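Local coordinates for protein TcpB (PDB 4LQC) that is a TIR-domain protein of Brucella melitensis, represented here by its TIR domain, an alpha/beta fold built around a parallel sheet, at residues I53-G56 / L57-K61; T42-V45 / G46-L49; R109-P112 / S113-D116. The protein carries 2 engineered substitutions. One frame throughout, in Å; residues are numbered along the deposited sequence.

The three contacts follow one another along the chain; none crosses or encloses another. Interaction 2 comes first. It closes the turn after strand 36-43, outermost in the sheet of this chain, and leads into helix 49-57. Interaction 1 comes next, at the far end of that helix, where the chain enters strand 60-68. The two sit at the ends of helix 49-57, which joins strands 36-43 and 60-68 as a beta-alpha-beta crossover, with centres about 15 Å apart. Interaction 3 lies much later, where the loop after helix 104-108 starts helix 112-116. Its nearest atoms are about 7 Å from interaction 2 and about 10 Å from interaction 1. All three lie where loops meet helices.

Interaction 1: residues I53-G56 / L57-K61; sequences IDQG and LANSK
The last turn of helix 49-57 closes with Leu57 N donating to Ile53 O (2.9 Å, N-H...O angle 159°), and beyond it the backbone bends into Ser60. Ala58 N follows with two weak bonds, to Asp54 O at 3.0 Å and to Gln55 O. Gly56 O is gripped twice. Asn59 N reaches it at 3.1 Å from above the carbonyl plane, 62° out of it. Ser60 OG bonds to Gly56 O at 3.1 Å from the opposite face, tilted from the plane. The serine hydroxyl thus acts as a second donor for a carbonyl at the helix end. Its chi1 of -44° sets OG beside the backbone N and turns it back to the glycine. This is the exit of a beta-alpha-beta crossover, in which helix 49-57 hands the chain on to strand 60-68 of the parallel TIR-domain sheet. On the sheet side, Ile53 and Leu57 lie side by side and point the same way. Ile53 CG2 meets Leu57 CD1 at 3.9 Å, and both side chains pack on Phe10 of strand 7-14. Leu57 CG also lies 3.4 Å from Ile53 O, the oxygen that its own N-H uses. Asn59 leans toward the helix, with ND2 3.3 Å from Gln55 O, but the angle is too poor for a hydrogen bond. Ser60 packs against Phe10 and Phe37, while the Asn59 side chain touches Phe37 and Tyr41 of strand 36-43. Arg94 donates to the carbonyl oxygens of Leu57, Ser60 and Lys61.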
loop_
_atom_site.group_PDB
_atom_site.type_symbol
_atom_site.label_atom_id
_atom_site.label_comp_id
_atom_site.label_asym_id
_atom_site.label_seq_id
_atom_site.Cartn_x
_atom_site.Cartn_y
_atom_site.Cartn_z
ATOM N N ILE B 53 0.565 -2.136 -23.479
ATOM C CA ILE B 53 -0.830 -1.789 -23.223
ATOM C C ILE B 53 -1.683 -1.872 -24.504
ATOM O O ILE B 53 -2.771 -2.467 -24.503
ATOM C CB ILE B 53 -0.943 -0.384 -22.634
ATOM C CG1 ILE B 53 -0.407 -0.361 -21.199
ATOM C CG2 ILE B 53 -2.388 0.093 -22.667
ATOM C CD1 ILE B 53 -1.093 -1.324 -20.272
ATOM N N ASP B 54 -1.200 -1.259 -25.583
ATOM C CA ASP B 54 -1.866 -1.343 -26.884
ATOM C C ASP B 54 -2.140 -2.786 -27.277
ATOM O O ASP B 54 -3.272 -3.143 -27.630
ATOM C CB ASP B 54 -0.991 -0.724 -27.972
ATOM C CG ASP B 54 -1.078 0.786 -28.004
ATOM O OD1 ASP B 54 -2.040 1.333 -27.414
ATOM O OD2 ASP B 54 -0.185 1.414 -28.629
ATOM N N GLN B 55 -1.089 -3.604 -27.221
ATOM C CA GLN B 55 -1.197 -5.006 -27.575
ATOM C C GLN B 55 -2.290 -5.716 -26.773
ATOM O O GLN B 55 -3.129 -6.427 -27.340
ATOM C CB GLN B 55 0.146 -5.714 -27.393
ATOM C CG GLN B 55 0.051 -7.237 -27.447
ATOM C CD GLN B 55 1.383 -7.903 -27.174
ATOM O OE1 GLN B 55 2.424 -7.430 -27.633
ATOM N NE2 GLN B 55 1.363 -8.991 -26.410
ATOM N N GLY B 56 -2.284 -5.515 -25.459
ATOM C CA GLY B 56 -3.287 -6.112 -24.606
ATOM C C GLY B 56 -4.710 -5.680 -24.911
ATOM O O GLY B 56 -5.631 -6.501 -24.912
ATOM N N LEU B 57 -4.901 -4.392 -25.162
ATOM C CA LEU B 57 -6.235 -3.847 -25.422
ATOM C C LEU B 57 -6.783 -4.308 -26.774
ATOM O O LEU B 57 -8.000 -4.296 -27.005
ATOM C CB LEU B 57 -6.201 -2.318 -25.383
ATOM C CG LEU B 57 -6.046 -1.631 -24.023
ATOM C CD1 LEU B 57 -6.010 -0.114 -24.207
ATOM C CD2 LEU B 57 -7.190 -2.025 -23.111
ATOM N N ALA B 58 -5.876 -4.708 -27.665
ATOM C CA ALA B 58 -6.258 -5.166 -28.995
ATOM C C ALA B 58 -6.748 -6.603 -28.933
ATOM O O ALA B 58 -7.239 -7.142 -29.923
ATOM C CB ALA B 58 -5.092 -5.033 -29.965
ATOM N N ASN B 59 -6.620 -7.219 -27.761
ATOM C CA ASN B 59 -7.070 -8.588 -27.557
ATOM C C ASN B 59 -7.961 -8.773 -26.342
ATOM O O ASN B 59 -8.422 -9.881 -26.093
ATOM C CB ASN B 59 -5.869 -9.524 -27.436
ATOM C CG ASN B 59 -5.017 -9.530 -28.679
ATOM O OD1 ASN B 59 -5.532 -9.620 -29.800
ATOM N ND2 ASN B 59 -3.700 -9.422 -28.496
ATOM N N SER B 60 -8.207 -7.706 -25.591
ATOM C CA SER B 60 -8.984 -7.821 -24.360
ATOM C C SER B 60 -9.938 -6.647 -24.163
ATOM O O SER B 60 -9.710 -5.560 -24.700
ATOM C CB SER B 60 -8.057 -7.930 -23.143
ATOM O OG SER B 60 -6.983 -8.834 -23.376
ATOM N N LYS B 61 -11.004 -6.857 -23.388
ATOM C CA LYS B 61 -11.925 -5.764 -23.084
ATOM C C LYS B 61 -11.235 -4.745 -22.195
ATOM O O LYS B 61 -11.286 -3.547 -22.470
ATOM C CB LYS B 61 -13.222 -6.257 -22.417
ATOM C CG LYS B 61 -14.140 -7.063 -23.335
ATOM C CD LYS B 61 -15.458 -7.426 -22.643
ATOM C CE LYS B 61 -15.840 -8.893 -22.856
ATOM N NZ LYS B 61 -15.844 -9.305 -24.302
#

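Interaction 2: residues T42-V45 / G46-L49; sequences TLKV and GDSL
Asp47 folds back on Lys44 and is held there by two hydrogen bonds. Asp47 OD2 takes the backbone N-H of Lys44 at 2.7 Å, with an N-H...O angle of 161°. The amide comes from above the carboxylate plane. Asp47 N donates in return to Lys44 O at 3.1 Å. The second bond closes a type II beta turn from Lys44 to Asp47. The turn lies between strand 36-43 and helix 49-57, the position of the BB loop in TIR domains. Asp47 CG stands beside its own backbone N (chi1 -70°), and this brings the carboxylate across the mouth of the turn. Asp47 OD2 also lies 3.6 Å from Lys44 CB. The lysine amine does not join in, since Lys44 NZ stays 6.0 Å from Asp47 OD2. The opposite charges may still attract weakly at that distance. Gly46 takes the third place of the turn with a positive phi of 106°. With no side chain, it fits this place in a type II turn. Val45, at the second place, has an exposed side chain.

Further out, the two arms meet through leucines. Leu43 and Leu49 approach at an angle to each other, and their CD1 atoms are 4.2 Å apart. Phe71 and Trp76 touch both side chains, so the base of the loop packs against helix 69-72 and the loop after it. Thr42 is held by Lys18, which bonds to its OG1, and by Lys52 NZ, which bonds to its carbonyl oxygen. Ser48 is the N-cap of helix 49-57, and its OG makes a weak hydrogen bond with Arg51 N.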
loop_
_atom_site.group_PDB
_atom_site.type_symbol
_atom_site.label_atom_id
_atom_site.label_comp_id
_atom_site.label_asym_id
_atom_site.label_seq_id
_atom_site.Cartn_x
_atom_site.Cartn_y
_atom_site.Cartn_z
ATOM N N THR B 42 4.230 -9.690 -18.718
ATOM C CA THR B 42 5.244 -9.340 -17.743
ATOM C C THR B 42 6.077 -8.199 -18.298
ATOM O O THR B 42 6.545 -8.244 -19.440
ATOM C CB THR B 42 6.165 -10.523 -17.423
ATOM O OG1 THR B 42 5.393 -11.593 -16.871
ATOM C CG2 THR B 42 7.211 -10.106 -16.424
ATOM N N LEU B 43 6.255 -7.162 -17.494
ATOM C CA LEU B 43 6.997 -5.994 -17.943
ATOM C C LEU B 43 8.403 -6.063 -17.386
ATOM O O LEU B 43 8.598 -6.291 -16.184
ATOM C CB LEU B 43 6.301 -4.723 -17.465
ATOM C CG LEU B 43 4.901 -4.593 -18.062
ATOM C CD1 LEU B 43 4.011 -3.743 -17.163
ATOM C CD2 LEU B 43 4.987 -4.020 -19.466
ATOM N N LYS B 44 9.379 -5.884 -18.266
ATOM C CA LYS B 44 10.776 -5.928 -17.873
ATOM C C LYS B 44 11.412 -4.613 -18.255
ATOM O O LYS B 44 10.886 -3.900 -19.111
ATOM C CB LYS B 44 11.492 -7.072 -18.592
ATOM C CG LYS B 44 10.968 -8.454 -18.239
ATOM C CD LYS B 44 11.589 -9.502 -19.132
ATOM C CE LYS B 44 11.376 -10.904 -18.574
ATOM N NZ LYS B 44 9.949 -11.326 -18.632
ATOM N N VAL B 45 12.533 -4.285 -17.619
ATOM C CA VAL B 45 13.326 -3.133 -18.034
ATOM C C VAL B 45 13.619 -3.206 -19.534
ATOM O O VAL B 45 14.083 -4.237 -20.026
ATOM C CB VAL B 45 14.654 -3.068 -17.265
ATOM C CG1 VAL B 45 15.610 -2.104 -17.940
ATOM C CG2 VAL B 45 14.403 -2.659 -15.820
ATOM N N GLY B 46 13.316 -2.129 -20.256
ATOM C CA GLY B 46 13.532 -2.099 -21.688
ATOM C C GLY B 46 12.271 -2.199 -22.531
ATOM O O GLY B 46 12.260 -1.748 -23.681
ATOM N N ASP B 47 11.203 -2.779 -21.984
ATOM C CA ASP B 47 9.954 -2.919 -22.743
ATOM C C ASP B 47 9.320 -1.565 -23.045
ATOM O O ASP B 47 9.744 -0.521 -22.517
ATOM C CB ASP B 47 8.943 -3.784 -21.980
ATOM C CG ASP B 47 9.348 -5.226 -21.918
ATOM O OD1 ASP B 47 10.029 -5.676 -22.862
ATOM O OD2 ASP B 47 8.984 -5.919 -20.940
ATOM N N SER B 48 8.294 -1.583 -23.888
ATOM C CA SER B 48 7.488 -0.395 -24.097
ATOM C C SER B 48 6.127 -0.575 -23.423
ATOM O O SER B 48 5.327 -1.426 -23.827
ATOM C CB SER B 48 7.322 -0.099 -25.583
ATOM O OG SER B 48 6.484 1.027 -25.788
ATOM N N LEU B 49 5.877 0.219 -22.383
ATOM C CA LEU B 49 4.614 0.167 -21.658
ATOM C C LEU B 49 3.435 0.446 -22.589
ATOM O O LEU B 49 2.430 -0.267 -22.572
ATOM C CB LEU B 49 4.624 1.184 -20.507
ATOM C CG LEU B 49 3.364 1.264 -19.640
ATOM C CD1 LEU B 49 3.039 -0.099 -18.969
ATOM C CD2 LEU B 49 3.528 2.339 -18.595
#

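Interaction 3: residues R109-P112 / S113-D116; sequences RFSP and SLAD
Ser111 turns its side chain toward Leu114, at the start of helix 112-116. Its OG accepts the backbone N-H of Leu114 at 3.0 Å with an N-H...O angle of 161°. This is a classic N-cap. Ser111 OG is anti to the backbone N (chi1 162°), and that brings it to the N-H of Leu114. The same approach packs Ser111 CB against Leu114 CB at 3.7 Å. Ser111 O joins the helix as well. It accepts from Ala115 N at 3.0 Å, with the donor in the carbonyl plane. Both oxygens of one serine thus take N-H groups of the opening turn.

Pro112 follows as the first helical residue. It has no N-H to offer, which suits a place where the helix supplies no acceptor. Its carbonyl oxygen receives two weak bonds, from Asp116 N and Ala115 N, both at 3.2 Å. The carboxylate of Asp116 swings back beside this carbonyl. Asp116 OD2 stands 3.3 Å from Pro112 O, but both are acceptors and no bond links them. The polar partner of Asp116 OD1 is Tyr104 OH, in helix 104-108. Ala115 also faces that helix and touches Tyr104, Val107 and Arg108. The two short helices are therefore joined through the second one's far end as well as by the loop.

Ser113 OG lies 3.1 Å from Ser111 OG. Asp82, from helix 78-83, hydrogen-bonds to Ser111 OG. A carboxylate at that point is consistent with the hydroxyl donating a hydrogen bond to Asp82 while its oxygen accepts from Leu114 N. A negative charge near the N-terminal end of a helix would also probably be favoured by the helix dipole.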
loop_
_atom_site.group_PDB
_atom_site.type_symbol
_atom_site.label_atom_id
_atom_site.label_comp_id
_atom_site.label_asym_id
_atom_site.label_seq_id
_atom_site.Cartn_x
_atom_site.Cartn_y
_atom_site.Cartn_z
ATOM N N ARG B 109 5.168 10.701 -6.944
ATOM C CA ARG B 109 6.549 10.929 -7.351
ATOM C C ARG B 109 6.770 10.494 -8.795
ATOM O O ARG B 109 7.629 11.039 -9.471
ATOM C CB ARG B 109 7.522 10.170 -6.455
ATOM C CG ARG B 109 8.927 10.764 -6.419
ATOM C CD ARG B 109 9.822 10.041 -5.400
ATOM N NE ARG B 109 9.053 9.513 -4.270
ATOM C CZ ARG B 109 8.990 10.066 -3.062
ATOM N NH1 ARG B 109 9.671 11.180 -2.784
ATOM N NH2 ARG B 109 8.256 9.483 -2.119
ATOM N N PHE B 110 6.006 9.512 -9.267
ATOM C CA PHE B 110 6.147 9.054 -10.653
ATOM C C PHE B 110 5.095 9.669 -11.584
ATOM O O PHE B 110 5.383 9.977 -12.748
ATOM C CB PHE B 110 6.123 7.527 -10.723
ATOM C CG PHE B 110 7.323 6.883 -10.095
ATOM C CD1 PHE B 110 8.511 6.775 -10.794
ATOM C CD2 PHE B 110 7.277 6.402 -8.803
ATOM C CE1 PHE B 110 9.630 6.193 -10.223
ATOM C CE2 PHE B 110 8.397 5.809 -8.223
ATOM C CZ PHE B 110 9.577 5.705 -8.940
ATOM N N SER B 111 3.874 9.843 -11.077
ATOM C CA SER B 111 2.802 10.436 -11.876
ATOM C C SER B 111 1.667 10.964 -11.023
ATOM O O SER B 111 0.869 10.178 -10.510
ATOM C CB SER B 111 2.227 9.421 -12.858
ATOM O OG SER B 111 0.954 9.860 -13.306
ATOM N N PRO B 112 1.591 12.300 -10.880
ATOM C CA PRO B 112 0.505 12.968 -10.161
ATOM C C PRO B 112 -0.874 12.603 -10.698
ATOM O O PRO B 112 -1.796 12.431 -9.905
ATOM C CB PRO B 112 0.817 14.455 -10.385
ATOM C CG PRO B 112 2.299 14.494 -10.409
ATOM C CD PRO B 112 2.706 13.231 -11.152
ATOM N N SER B 113 -1.023 12.478 -12.013
ATOM C CA SER B 113 -2.321 12.110 -12.588
ATOM C C SER B 113 -2.751 10.695 -12.186
ATOM O O SER B 113 -3.919 10.445 -11.881
ATOM C CB SER B 113 -2.299 12.259 -14.105
ATOM O OG SER B 113 -1.048 11.847 -14.617
ATOM N N LEU B 114 -1.800 9.772 -12.167
ATOM C CA LEU B 114 -2.075 8.417 -11.714
ATOM C C LEU B 114 -2.409 8.401 -10.212
ATOM O O LEU B 114 -3.231 7.609 -9.757
ATOM C CB LEU B 114 -0.853 7.553 -11.991
ATOM C CG LEU B 114 -1.039 6.076 -12.285
ATOM C CD1 LEU B 114 -2.233 5.840 -13.194
ATOM C CD2 LEU B 114 0.228 5.587 -12.942
ATOM N N ALA B 115 -1.774 9.288 -9.450
ATOM C CA ALA B 115 -1.928 9.305 -7.995
ATOM C C ALA B 115 -3.293 9.847 -7.563
ATOM O O ALA B 115 -3.757 9.600 -6.429
ATOM C CB ALA B 115 -0.806 10.113 -7.346
ATOM N N ASP B 116 -3.928 10.588 -8.467
ATOM C CA ASP B 116 -5.229 11.168 -8.183
ATOM C C ASP B 116 -6.360 10.397 -8.846
ATOM O O ASP B 116 -7.525 10.552 -8.467
ATOM C CB ASP B 116 -5.255 12.638 -8.601
ATOM C CG ASP B 116 -4.334 13.490 -7.755
ATOM O OD1 ASP B 116 -4.114 13.117 -6.578
ATOM O OD2 ASP B 116 -3.826 14.517 -8.262
#